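Local coordinates for phosphate-binding protein (Xanthomonas axonopodis pv. citri, PDB 5UB3) that probably serves as a periplasmic sensor of the phosphate- and phosphonate-binding protein class, working with a partner diguanylate cyclase, and is seen here bound to chloride, at residues F93-V99 and D177-N183; L116-N120 and S163-V167; R101-S107 and D199-V203; F98-D102 and V171-L175. All blocks are in the same frame, centred on the assembly; numbering follows the deposited sequence.

Contact 1. Residues F93-V99 and D177-N183; sequences FHTLFFV and DVGALSN
N183 folds back over H94 at one end of an antiparallel ladder between 93-99 and 177-183. Followed outward, its CB sits over one face of the H94 imidazole, 3.6 Å from the ring centroid in a CH-pi contact. CG continues across the same ring, 3.5 Å from H94 CE1, with the amide stacked at 19° to the imidazole. At the tip OD1 accepts H94 N at 2.9 Å, the donor standing well above the carbonyl plane, while ND2 stays over the ring's CE1 and ND1 side. N183 CG lies between its backbone N and carbonyl carbon (chi1 64°), which curls the amide back toward the strand. The main chain returns the bond: N183 N donates to H94 O. Beyond H94, the ring's NE2 is bonded to R205, and S182 OG caps the following helix at D185 N.

Further along, L96 with L181 and F98 with G179 are hydrogen-bonded pairs; L96 N reaches L181 O at 2.8 Å, and G179 N reaches F98 O at the same 2.8 Å. The F98 ring swings across the strand so that G179 CA lies over its face, 4.0 Å from the centroid, and CE1 meets L181 CG at 3.9 Å. On the other face of the sheet F97 presents its ring edge to V178 CG1. The chemistry thus divides: paired backbone bonds fix the register, glycine makes room for an aromatic ring, and N183 closes the end with two opposed bonds and a stacked amide.

Contact 2. Residues L116-N120 and S163-V167; sequences LALQN and SKLNV
The side-chain amide of Q119 is the flat group here, and K164 approaches it obliquely from above one side of its plane, K164 CG coming to 3.1 Å from Q119 OE1. From that same side L181 CD2 leans on the nitrogen end. At the edge, close to the amide plane, stands A180 O, 3.6 Å from Q119 NE2. K164 runs on in an extended chain past the oxygen, its CE also within 3.6 Å of Q119 OE1, and delivers NZ to a salt bridge with D185.

Q119 reaches this place because CG turns beside its backbone N (chi1 -75°) and the next bond is extended (chi2 168°), which carries the amide toward the first turn of helix 164-172. The stem is used too: Q119 CG rests on V167 CG2 at 3.7 Å, the two side chains crossing at about a right angle. The other valine branch, CG1, presses on A117, 3.9 Å from its CB, and also lies near A117 O. No hydrogen bond joins the two segments, and the contact is essentially van der Waals packing.

The helix start is secured internally: S163, the N-cap, accepts N166 N on its OG at 2.8 Å.

Strand 115-118 runs parallel to both 156-160 and 178-182. Helix 164-172 packs across A117, whereas L118 turns the opposite way, toward helix 124-136 and its Y127, P130 and M131.

Contact 3. Residues R101-S107 and D199-V203; sequences RDSPIHS and DFRIV
D199 opens the contact through its backbone, its O accepting R101 N at 2.7 Å, while its carboxylate is bonded to H172. F200 turns away from the loop; its ring meets that of F98, and its side chain also touches W186 of helix 183-186. R201 then reaches into the curve of 101-107, CG anti to the backbone N (chi1 173°) and the chain bent further out. Its NH1 donates to I105 O at 2.7 Å and its NH2 to R101 O at 3.2 Å, both oxygens lying near the guanidinium plane; a weak second bond runs from NH2 to I105 O. H106 lies flat on one face of this guanidinium, centres 4.1 Å apart and planes at 13°. R101 folds over the aliphatic part, its NH2 3.5 Å from R201 CD. R201 NE, buried here, has no partner, and R101 NH1 brings a like charge to 4.0 Å from R201 NE. V203 sets CG1 against I105 O at 3.4 Å.

Within the loop S103 OG accepts I105 N, an ST turn that shapes the curve around R201. The loop leaves strand 92-100 and folds over the neighbouring antiparallel strand 200-205, whose R201 and V203 also pack on V99.

Contact 4. Residues F98-D102 and V171-L175; sequences FVRRD and VHKHL
R100 meets H172 and H174 through a chain that begins with CG beside the backbone N (chi1 -71°), runs extended, then bends at chi3 (54°). The first two torsions lay CD over one face of the H174 imidazole, 3.5 Å from the centroid in a CH-pi contact; the bend then turns NE and the guanidinium across the same ring, at the end of helix 164-172. H174 CE1 in turn lies over a face of the guanidinium, the two planes 31° apart. R100 NE comes within 3.1 Å of H174 NE2, but the angle is too poor for a hydrogen bond; NE points instead to D102 OD1, also at 3.1 Å, and NH2 to D102 OD2. This side-on, two-nitrogen salt bridge fixes the rotation of the guanidinium. The remaining nitrogen, NH1, donates to H172 O at 3.0 Å on a carbonyl lone pair, in a bent bond with the oxygen tilted from the guanidinium plane, and also stands over a face of the H172 ring, 3.3 Å from CD2.

Nearer the strand, V171 wedges in: its CB touches F98 CE2 at 4.0 Å, and R100 CG packs against V171 O at 3.4 Å.

H174, with positive phi, is the C-prime residue of the Schellman motif that ends the helix. The contact thus joins that helix end to the last residues of strand 92-100, between strand 178-182, which follows the helix in sequence, and strand 200-205, whose F200 touches both V171 and R100.

How the contacts relate
Contacts 1, 3 and 4 all build on strand 92-100 and the loop after it: contact 1 pairs it with 178-182 on one edge, while V99 O to R201 N (2.8 Å) joins it to the strand of contact 3 on the other. Contacts 3 and 4 have centres about 7 Å apart and are tied by H172 NE2 to D199 OD2 at 2.8 Å. Contact 2 extends the sheet through V178 O to A117 N (2.8 Å), and V167 CG1 touches F98 CZ at 3.9 Å, linking it to contact 4. All four lie on the same side of the chain's centre, consistent with a single lobe of a two-lobed binding protein.

Contact 1. Residues F93-V99 and D177-N183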
loop_
_atom_site.group_PDB
_atom_site.type_symbol
_atom_site.label_atom_id
_atom_site.label_comp_id
_atom_site.label_asym_id
_atom_site.label_seq_id
_atom_site.Cartn_x
_atom_site.Cartn_y
_atom_site.Cartn_z
ATOM N N PHE A 93 7.343 3.179 6.555
ATOM C CA PHE A 93 8.145 2.293 5.769
ATOM C C PHE A 93 8.795 3.029 4.604
ATOM O O PHE A 93 8.504 4.188 4.385
ATOM C CB PHE A 93 7.343 1.047 5.402
ATOM C CG PHE A 93 6.250 1.242 4.362
ATOM C CD1 PHE A 93 5.796 2.495 3.944
ATOM C CD2 PHE A 93 5.685 0.101 3.806
ATOM C CE1 PHE A 93 4.806 2.618 2.996
ATOM C CE2 PHE A 93 4.675 0.196 2.839
ATOM C CZ PHE A 93 4.250 1.460 2.430
ATOM N N HIS A 94 9.619 2.326 3.823
ATOM C CA HIS A 94 10.239 2.903 2.653
ATOM C C HIS A 94 10.469 1.843 1.631
ATOM O O HIS A 94 10.320 0.695 1.942
ATOM C CB HIS A 94 11.552 3.628 2.940
ATOM C CG HIS A 94 12.607 2.782 3.550
ATOM N ND1 HIS A 94 12.686 2.559 4.897
ATOM C CD2 HIS A 94 13.638 2.117 2.988
ATOM C CE1 HIS A 94 13.744 1.814 5.158
ATOM N NE2 HIS A 94 14.320 1.517 4.012
ATOM N N THR A 95 10.778 2.295 0.421
ATOM C CA THR A 95 11.078 1.389 -0.680
ATOM C C THR A 95 12.569 1.146 -0.752
ATOM O O THR A 95 13.364 2.066 -0.542
ATOM C CB THR A 95 10.464 1.892 -1.972
ATOM O OG1 THR A 95 9.044 1.685 -1.879
ATOM C CG2 THR A 95 11.001 1.089 -3.151
ATOM N N LEU A 96 12.927 -0.108 -0.981
ATOM C CA LEU A 96 14.282 -0.443 -1.341
ATOM C C LEU A 96 14.342 -1.042 -2.727
ATOM O O LEU A 96 13.404 -1.717 -3.203
ATOM C CB LEU A 96 14.923 -1.319 -0.291
ATOM C CG LEU A 96 14.247 -2.546 0.270
ATOM C CD1 LEU A 96 14.324 -3.583 -0.820
ATOM C CD2 LEU A 96 14.882 -3.072 1.574
ATOM N N PHE A 97 15.416 -0.727 -3.411
ATOM C CA PHE A 97 15.657 -1.305 -4.725
ATOM C C PHE A 97 16.722 -2.323 -4.495
ATOM O O PHE A 97 17.706 -2.043 -3.831
ATOM C CB PHE A 97 16.159 -0.264 -5.689
ATOM C CG PHE A 97 15.122 0.752 -6.107
ATOM C CD1 PHE A 97 14.749 1.759 -5.249
ATOM C CD2 PHE A 97 14.574 0.719 -7.366
ATOM C CE1 PHE A 97 13.826 2.706 -5.636
ATOM C CE2 PHE A 97 13.640 1.645 -7.766
ATOM C CZ PHE A 97 13.286 2.668 -6.903
ATOM N N PHE A 98 16.576 -3.501 -5.075
ATOM C CA PHE A 98 17.573 -4.502 -4.888
ATOM C C PHE A 98 17.897 -5.213 -6.193
ATOM O O PHE A 98 17.080 -5.258 -7.110
ATOM C CB PHE A 98 17.121 -5.498 -3.830
ATOM C CG PHE A 98 15.946 -6.293 -4.237
ATOM C CD1 PHE A 98 14.658 -5.813 -3.989
ATOM C CD2 PHE A 98 16.104 -7.520 -4.913
ATOM C CE1 PHE A 98 13.552 -6.530 -4.403
ATOM C CE2 PHE A 98 15.016 -8.240 -5.312
ATOM C CZ PHE A 98 13.737 -7.753 -5.074
ATOM N N VAL A 99 19.093 -5.754 -6.246
ATOM C CA VAL A 99 19.565 -6.563 -7.371
ATOM C C VAL A 99 20.239 -7.836 -6.936
ATOM O O VAL A 99 20.581 -8.006 -5.761
ATOM C CB VAL A 99 20.625 -5.816 -8.169
ATOM C CG1 VAL A 99 20.050 -4.505 -8.683
ATOM C CG2 VAL A 99 21.899 -5.593 -7.349
ATOM N N ASP A 177 16.407 -7.057 -13.869
ATOM C CA ASP A 177 17.614 -6.650 -13.228
ATOM C C ASP A 177 17.382 -6.148 -11.790
ATOM O O ASP A 177 18.199 -6.389 -10.900
ATOM C CB ASP A 177 18.278 -5.538 -14.022
ATOM C CG ASP A 177 18.565 -5.935 -15.477
ATOM O OD1 ASP A 177 19.166 -6.971 -15.686
ATOM O OD2 ASP A 177 18.174 -5.198 -16.396
ATOM N N VAL A 178 16.297 -5.433 -11.589
ATOM C CA VAL A 178 16.091 -4.724 -10.312
ATOM C C VAL A 178 14.712 -4.970 -9.784
ATOM O O VAL A 178 13.739 -5.104 -10.539
ATOM C CB VAL A 178 16.361 -3.207 -10.428
ATOM C CG1 VAL A 178 16.298 -2.536 -9.078
ATOM C CG2 VAL A 178 17.656 -2.857 -11.149
ATOM N N GLY A 179 14.603 -5.040 -8.446
ATOM C CA GLY A 179 13.331 -5.199 -7.829
ATOM C C GLY A 179 13.063 -4.081 -6.847
ATOM O O GLY A 179 14.013 -3.503 -6.349
ATOM N N ALA A 180 11.780 -3.751 -6.634
ATOM C CA ALA A 180 11.409 -2.766 -5.616
ATOM C C ALA A 180 10.459 -3.437 -4.652
ATOM O O ALA A 180 9.531 -4.067 -5.059
ATOM C CB ALA A 180 10.788 -1.551 -6.218
ATOM N N LEU A 181 10.761 -3.331 -3.360
ATOM C CA LEU A 181 9.861 -3.799 -2.282
ATOM C C LEU A 181 9.995 -2.861 -1.085
ATOM O O LEU A 181 10.983 -2.106 -1.030
ATOM C CB LEU A 181 10.296 -5.155 -1.835
ATOM C CG LEU A 181 10.078 -6.358 -2.730
ATOM C CD1 LEU A 181 10.669 -7.578 -2.055
ATOM C CD2 LEU A 181 8.615 -6.610 -2.962
ATOM N N SER A 182 9.075 -2.950 -0.096
ATOM C CA SER A 182 9.233 -2.155 1.139
ATOM C C SER A 182 10.353 -2.781 1.972
ATOM O O SER A 182 10.676 -3.964 1.866
ATOM C CB SER A 182 7.962 -2.144 2.027
ATOM O OG SER A 182 7.879 -3.369 2.707
ATOM N N ASN A 183 10.901 -1.977 2.855
ATOM C CA ASN A 183 11.878 -2.455 3.807
ATOM C C ASN A 183 11.307 -3.507 4.696
ATOM O O ASN A 183 11.992 -4.370 5.115
ATOM C CB ASN A 183 12.399 -1.305 4.627
ATOM C CG ASN A 183 11.319 -0.661 5.467
ATOM O OD1 ASN A 183 10.234 -0.285 5.006
ATOM N ND2 ASN A 183 11.613 -0.565 6.736
#

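Contact 2. Residues L116-N120 and S163-V167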
loop_
_atom_site.group_PDB
_atom_site.type_symbol
_atom_site.label_atom_id
_atom_site.label_comp_id
_atom_site.label_asym_id
_atom_site.label_seq_id
_atom_site.Cartn_x
_atom_site.Cartn_y
_atom_site.Cartn_z
ATOM N N LEU A 116 13.273 -3.125 -14.293
ATOM C CA LEU A 116 12.802 -3.068 -12.929
ATOM C C LEU A 116 11.466 -3.807 -12.821
ATOM O O LEU A 116 10.582 -3.518 -13.564
ATOM C CB LEU A 116 12.582 -1.610 -12.594
ATOM C CG LEU A 116 11.911 -1.250 -11.283
ATOM C CD1 LEU A 116 12.769 -1.574 -10.070
ATOM C CD2 LEU A 116 11.657 0.237 -11.305
ATOM N N ALA A 117 11.332 -4.676 -11.826
ATOM C CA ALA A 117 10.122 -5.368 -11.474
ATOM C C ALA A 117 9.330 -4.553 -10.483
ATOM O O ALA A 117 9.812 -4.296 -9.392
ATOM C CB ALA A 117 10.460 -6.728 -10.821
ATOM N N LEU A 118 8.120 -4.194 -10.861
ATOM C CA LEU A 118 7.177 -3.526 -9.989
ATOM C C LEU A 118 5.956 -4.366 -9.791
ATOM O O LEU A 118 5.760 -5.385 -10.446
ATOM C CB LEU A 118 6.803 -2.226 -10.636
ATOM C CG LEU A 118 8.026 -1.321 -10.816
ATOM C CD1 LEU A 118 7.598 0.021 -11.408
ATOM C CD2 LEU A 118 8.684 -1.077 -9.488
ATOM N N GLN A 119 5.090 -3.918 -8.907
ATOM C CA GLN A 119 3.974 -4.724 -8.548
ATOM C C GLN A 119 2.685 -4.514 -9.329
ATOM O O GLN A 119 2.367 -5.321 -10.199
ATOM C CB GLN A 119 3.783 -4.629 -7.070
ATOM C CG GLN A 119 4.839 -5.450 -6.363
ATOM C CD GLN A 119 4.895 -5.177 -4.888
ATOM O OE1 GLN A 119 3.880 -5.265 -4.163
ATOM N NE2 GLN A 119 6.088 -4.853 -4.410
ATOM N N ASN A 120 1.891 -3.545 -8.953
ATOM C CA ASN A 120 0.708 -3.145 -9.697
ATOM C C ASN A 120 0.556 -1.684 -9.363
ATOM O O ASN A 120 1.208 -1.219 -8.431
ATOM C CB ASN A 120 -0.582 -3.863 -9.258
ATOM C CG ASN A 120 -0.842 -3.732 -7.768
ATOM O OD1 ASN A 120 -1.030 -2.627 -7.201
ATOM N ND2 ASN A 120 -0.794 -4.864 -7.105
ATOM N N SER A 163 2.842 -9.834 -7.816
ATOM C CA SER A 163 2.998 -10.157 -6.419
ATOM C C SER A 163 4.373 -9.711 -5.931
ATOM O O SER A 163 5.352 -9.608 -6.696
ATOM C CB SER A 163 2.835 -11.646 -6.190
ATOM O OG SER A 163 4.023 -12.307 -6.527
ATOM N N LYS A 164 4.468 -9.499 -4.639
ATOM C CA LYS A 164 5.789 -9.182 -4.067
ATOM C C LYS A 164 6.819 -10.329 -4.294
ATOM O O LYS A 164 8.034 -10.095 -4.583
ATOM C CB LYS A 164 5.631 -8.849 -2.621
ATOM C CG LYS A 164 4.822 -7.596 -2.354
ATOM C CD LYS A 164 4.536 -7.436 -0.880
ATOM C CE LYS A 164 3.645 -6.248 -0.707
ATOM N NZ LYS A 164 3.571 -5.891 0.715
ATOM N N LEU A 165 6.331 -11.569 -4.179
ATOM C CA LEU A 165 7.193 -12.736 -4.335
ATOM C C LEU A 165 7.699 -12.779 -5.743
ATOM O O LEU A 165 8.852 -13.110 -5.985
ATOM C CB LEU A 165 6.418 -14.028 -4.032
ATOM C CG LEU A 165 7.196 -15.352 -4.187
ATOM C CD1 LEU A 165 8.522 -15.339 -3.447
ATOM C CD2 LEU A 165 6.348 -16.520 -3.707
ATOM N N ASN A 166 6.831 -12.438 -6.695
ATOM C CA ASN A 166 7.281 -12.354 -8.094
ATOM C C ASN A 166 8.387 -11.319 -8.327
ATOM O O ASN A 166 9.331 -11.563 -9.055
ATOM C CB ASN A 166 6.097 -12.121 -9.025
ATOM C CG ASN A 166 5.275 -13.390 -9.291
ATOM O OD1 ASN A 166 5.568 -14.482 -8.802
ATOM N ND2 ASN A 166 4.256 -13.231 -10.089
ATOM N N VAL A 167 8.297 -10.166 -7.692
ATOM C CA VAL A 167 9.398 -9.201 -7.803
ATOM C C VAL A 167 10.695 -9.899 -7.380
ATOM O O VAL A 167 11.692 -9.862 -8.062
ATOM C CB VAL A 167 9.145 -7.998 -6.908
ATOM C CG1 VAL A 167 10.338 -7.084 -6.902
ATOM C CG2 VAL A 167 7.926 -7.228 -7.387
#

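Contact 3. Residues R101-S107 and D199-V203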
loop_
_atom_site.group_PDB
_atom_site.type_symbol
_atom_site.label_atom_id
_atom_site.label_comp_id
_atom_site.label_asym_id
_atom_site.label_seq_id
_atom_site.Cartn_x
_atom_site.Cartn_y
_atom_site.Cartn_z
ATOM N N ARG A 101 23.467 -9.901 -6.315
ATOM C CA ARG A 101 24.752 -9.401 -5.838
ATOM C C ARG A 101 25.756 -9.456 -7.000
ATOM O O ARG A 101 26.592 -8.605 -7.097
ATOM C CB ARG A 101 25.187 -10.139 -4.555
ATOM C CG ARG A 101 26.668 -10.478 -4.412
ATOM C CD ARG A 101 27.129 -10.652 -2.954
ATOM N NE ARG A 101 27.024 -9.423 -2.143
ATOM C CZ ARG A 101 27.672 -8.257 -2.356
ATOM N NH1 ARG A 101 28.508 -8.074 -3.385
ATOM N NH2 ARG A 101 27.474 -7.237 -1.510
ATOM N N ASP A 102 25.621 -10.420 -7.905
ATOM C CA ASP A 102 26.517 -10.491 -9.072
ATOM C C ASP A 102 26.156 -9.502 -10.226
ATOM O O ASP A 102 26.823 -9.476 -11.269
ATOM C CB ASP A 102 26.680 -11.952 -9.554
ATOM C CG ASP A 102 25.340 -12.630 -9.943
ATOM O OD1 ASP A 102 24.335 -11.995 -10.206
ATOM O OD2 ASP A 102 25.276 -13.860 -9.997
ATOM N N SER A 103 25.149 -8.647 -10.018
ATOM C CA SER A 103 24.750 -7.621 -10.985
ATOM C C SER A 103 25.820 -6.555 -11.026
ATOM O O SER A 103 26.466 -6.279 -10.046
ATOM C CB SER A 103 23.444 -6.918 -10.504
ATOM O OG SER A 103 23.101 -5.789 -11.307
ATOM N N PRO A 104 25.957 -5.890 -12.128
ATOM C CA PRO A 104 26.847 -4.766 -12.142
ATOM C C PRO A 104 26.195 -3.434 -11.689
ATOM O O PRO A 104 26.856 -2.382 -11.728
ATOM C CB PRO A 104 27.175 -4.670 -13.608
ATOM C CG PRO A 104 25.868 -4.987 -14.252
ATOM C CD PRO A 104 25.384 -6.155 -13.462
ATOM N N ILE A 105 24.935 -3.479 -11.261
ATOM C CA ILE A 105 24.237 -2.280 -10.759
ATOM C C ILE A 105 24.597 -1.994 -9.272
ATOM O O ILE A 105 24.346 -2.840 -8.400
ATOM C CB ILE A 105 22.725 -2.515 -10.849
ATOM C CG1 ILE A 105 22.290 -2.699 -12.311
ATOM C CG2 ILE A 105 21.983 -1.371 -10.158
ATOM C CD1 ILE A 105 20.934 -3.379 -12.487
ATOM N N HIS A 106 25.106 -0.790 -8.988
ATOM C CA HIS A 106 25.395 -0.383 -7.616
ATOM C C HIS A 106 24.606 0.795 -7.083
ATOM O O HIS A 106 24.677 1.065 -5.908
ATOM C CB HIS A 106 26.893 -0.140 -7.445
ATOM C CG HIS A 106 27.655 -1.411 -7.493
ATOM N ND1 HIS A 106 28.026 -1.999 -8.691
ATOM C CD2 HIS A 106 27.986 -2.286 -6.516
ATOM C CE1 HIS A 106 28.621 -3.150 -8.440
ATOM N NE2 HIS A 106 28.593 -3.355 -7.131
ATOM N N SER A 107 23.828 1.461 -7.927
ATOM C CA SER A 107 23.152 2.647 -7.486
ATOM C C SER A 107 21.899 2.760 -8.299
ATOM O O SER A 107 21.813 2.219 -9.389
ATOM C CB SER A 107 24.017 3.898 -7.756
ATOM O OG SER A 107 24.155 4.079 -9.143
ATOM N N ASP A 199 21.090 -13.909 -2.199
ATOM C CA ASP A 199 21.728 -13.531 -3.470
ATOM C C ASP A 199 21.556 -12.083 -3.893
ATOM O O ASP A 199 22.001 -11.698 -4.972
ATOM C CB ASP A 199 21.301 -14.495 -4.553
ATOM C CG ASP A 199 21.871 -15.927 -4.337
ATOM O OD1 ASP A 199 22.976 -16.102 -3.840
ATOM O OD2 ASP A 199 21.165 -16.865 -4.673
ATOM N N PHE A 200 20.932 -11.275 -3.030
ATOM C CA PHE A 200 20.606 -9.895 -3.324
ATOM C C PHE A 200 21.381 -8.861 -2.525
ATOM O O PHE A 200 21.773 -9.081 -1.394
ATOM C CB PHE A 200 19.108 -9.638 -3.016
ATOM C CG PHE A 200 18.152 -10.366 -3.892
ATOM C CD1 PHE A 200 18.472 -10.730 -5.190
ATOM C CD2 PHE A 200 16.890 -10.624 -3.447
ATOM C CE1 PHE A 200 17.544 -11.375 -5.988
ATOM C CE2 PHE A 200 15.939 -11.298 -4.244
ATOM C CZ PHE A 200 16.270 -11.647 -5.517
ATOM N N ARG A 201 21.504 -7.695 -3.126
ATOM C CA ARG A 201 22.120 -6.545 -2.553
ATOM C C ARG A 201 21.113 -5.375 -2.700
ATOM O O ARG A 201 20.529 -5.150 -3.784
ATOM C CB ARG A 201 23.388 -6.296 -3.374
ATOM C CG ARG A 201 24.169 -5.043 -3.090
ATOM C CD ARG A 201 25.614 -5.196 -3.608
ATOM N NE ARG A 201 25.694 -5.749 -4.976
ATOM C CZ ARG A 201 25.418 -5.057 -6.055
ATOM N NH1 ARG A 201 25.033 -3.796 -5.936
ATOM N NH2 ARG A 201 25.497 -5.626 -7.259
ATOM N N ILE A 202 20.986 -4.575 -1.643
ATOM C CA ILE A 202 20.217 -3.325 -1.724
ATOM C C ILE A 202 21.028 -2.213 -2.390
ATOM O O ILE A 202 22.138 -1.927 -1.985
ATOM C CB ILE A 202 19.725 -2.909 -0.340
ATOM C CG1 ILE A 202 18.799 -4.022 0.213
ATOM C CG2 ILE A 202 19.025 -1.577 -0.417
ATOM C CD1 ILE A 202 18.714 -3.981 1.709
ATOM N N VAL A 203 20.486 -1.606 -3.449
ATOM C CA VAL A 203 21.190 -0.537 -4.147
ATOM C C VAL A 203 20.665 0.871 -3.879
ATOM O O VAL A 203 21.339 1.834 -4.206
ATOM C CB VAL A 203 21.319 -0.811 -5.687
ATOM C CG1 VAL A 203 22.135 -2.063 -5.880
ATOM C CG2 VAL A 203 19.975 -0.900 -6.393
#

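Contact 4. Residues F98-D102 and V171-L175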
loop_
_atom_site.group_PDB
_atom_site.type_symbol
_atom_site.label_atom_id
_atom_site.label_comp_id
_atom_site.label_asym_id
_atom_site.label_seq_id
_atom_site.Cartn_x
_atom_site.Cartn_y
_atom_site.Cartn_z
ATOM N N PHE A 98 16.576 -3.501 -5.075
ATOM C CA PHE A 98 17.573 -4.502 -4.888
ATOM C C PHE A 98 17.897 -5.213 -6.193
ATOM O O PHE A 98 17.080 -5.258 -7.110
ATOM C CB PHE A 98 17.121 -5.498 -3.830
ATOM C CG PHE A 98 15.946 -6.293 -4.237
ATOM C CD1 PHE A 98 14.658 -5.813 -3.989
ATOM C CD2 PHE A 98 16.104 -7.520 -4.913
ATOM C CE1 PHE A 98 13.552 -6.530 -4.403
ATOM C CE2 PHE A 98 15.016 -8.240 -5.312
ATOM C CZ PHE A 98 13.737 -7.753 -5.074
ATOM N N VAL A 99 19.093 -5.754 -6.246
ATOM C CA VAL A 99 19.565 -6.563 -7.371
ATOM C C VAL A 99 20.239 -7.836 -6.936
ATOM O O VAL A 99 20.581 -8.006 -5.761
ATOM C CB VAL A 99 20.625 -5.816 -8.169
ATOM C CG1 VAL A 99 20.050 -4.505 -8.683
ATOM C CG2 VAL A 99 21.899 -5.593 -7.349
ATOM N N ARG A 100 20.516 -8.691 -7.907
ATOM C CA ARG A 100 21.450 -9.781 -7.631
ATOM C C ARG A 100 22.820 -9.240 -7.259
ATOM O O ARG A 100 23.276 -8.220 -7.768
ATOM C CB ARG A 100 21.569 -10.723 -8.808
ATOM C CG ARG A 100 20.305 -11.548 -8.989
ATOM C CD ARG A 100 20.590 -12.674 -9.949
ATOM N NE ARG A 100 21.749 -13.451 -9.496
ATOM C CZ ARG A 100 21.715 -14.558 -8.746
ATOM N NH1 ARG A 100 20.558 -15.116 -8.343
ATOM N NH2 ARG A 100 22.882 -15.149 -8.440
ATOM N N ARG A 101 23.467 -9.901 -6.315
ATOM C CA ARG A 101 24.752 -9.401 -5.838
ATOM C C ARG A 101 25.756 -9.456 -7.000
ATOM O O ARG A 101 26.592 -8.605 -7.097
ATOM C CB ARG A 101 25.187 -10.139 -4.555
ATOM C CG ARG A 101 26.668 -10.478 -4.412
ATOM C CD ARG A 101 27.129 -10.652 -2.954
ATOM N NE ARG A 101 27.024 -9.423 -2.143
ATOM C CZ ARG A 101 27.672 -8.257 -2.356
ATOM N NH1 ARG A 101 28.508 -8.074 -3.385
ATOM N NH2 ARG A 101 27.474 -7.237 -1.510
ATOM N N ASP A 102 25.621 -10.420 -7.905
ATOM C CA ASP A 102 26.517 -10.491 -9.072
ATOM C C ASP A 102 26.156 -9.502 -10.226
ATOM O O ASP A 102 26.823 -9.476 -11.269
ATOM C CB ASP A 102 26.680 -11.952 -9.554
ATOM C CG ASP A 102 25.340 -12.630 -9.943
ATOM O OD1 ASP A 102 24.335 -11.995 -10.206
ATOM O OD2 ASP A 102 25.276 -13.860 -9.997
ATOM N N VAL A 171 13.780 -11.224 -10.215
ATOM C CA VAL A 171 15.144 -10.707 -10.077
ATOM C C VAL A 171 16.072 -11.868 -9.734
ATOM O O VAL A 171 17.216 -11.937 -10.247
ATOM C CB VAL A 171 15.269 -9.578 -9.049
ATOM C CG1 VAL A 171 16.691 -9.038 -9.000
ATOM C CG2 VAL A 171 14.350 -8.475 -9.450
ATOM N N HIS A 172 15.572 -12.809 -8.923
ATOM C CA HIS A 172 16.465 -13.871 -8.521
ATOM C C HIS A 172 16.833 -14.722 -9.708
ATOM O O HIS A 172 17.980 -15.158 -9.808
ATOM C CB HIS A 172 15.908 -14.728 -7.433
ATOM C CG HIS A 172 16.949 -15.627 -6.861
ATOM N ND1 HIS A 172 16.981 -16.977 -7.113
ATOM C CD2 HIS A 172 18.057 -15.353 -6.142
ATOM C CE1 HIS A 172 18.033 -17.509 -6.525
ATOM N NE2 HIS A 172 18.710 -16.544 -5.940
ATOM N N LYS A 173 15.856 -14.899 -10.616
ATOM C CA LYS A 173 15.983 -15.815 -11.707
ATOM C C LYS A 173 16.576 -15.160 -12.939
ATOM O O LYS A 173 16.550 -15.795 -13.993
ATOM C CB LYS A 173 14.644 -16.515 -11.983
ATOM C CG LYS A 173 14.219 -17.357 -10.793
ATOM C CD LYS A 173 12.885 -18.007 -11.005
ATOM C CE LYS A 173 12.172 -18.371 -9.699
ATOM N NZ LYS A 173 12.953 -19.445 -9.066
ATOM N N HIS A 174 17.188 -13.964 -12.806
ATOM C CA HIS A 174 17.818 -13.220 -13.902
ATOM C C HIS A 174 16.815 -12.790 -14.999
ATOM O O HIS A 174 17.195 -12.570 -16.134
ATOM C CB HIS A 174 18.995 -13.993 -14.551
ATOM C CG HIS A 174 20.177 -14.168 -13.659
ATOM N ND1 HIS A 174 20.332 -15.264 -12.830
ATOM C CD2 HIS A 174 21.277 -13.401 -13.484
ATOM C CE1 HIS A 174 21.472 -15.156 -12.175
ATOM N NE2 HIS A 174 22.059 -14.026 -12.543
ATOM N N LEU A 175 15.536 -12.674 -14.673
ATOM C CA LEU A 175 14.577 -12.261 -15.695
ATOM C C LEU A 175 14.530 -10.764 -15.743
ATOM O O LEU A 175 14.308 -10.230 -16.781
ATOM C CB LEU A 175 13.216 -12.803 -15.389
ATOM C CG LEU A 175 13.222 -14.332 -15.390
ATOM C CD1 LEU A 175 11.977 -14.838 -14.682
ATOM C CD2 LEU A 175 13.325 -14.909 -16.798
#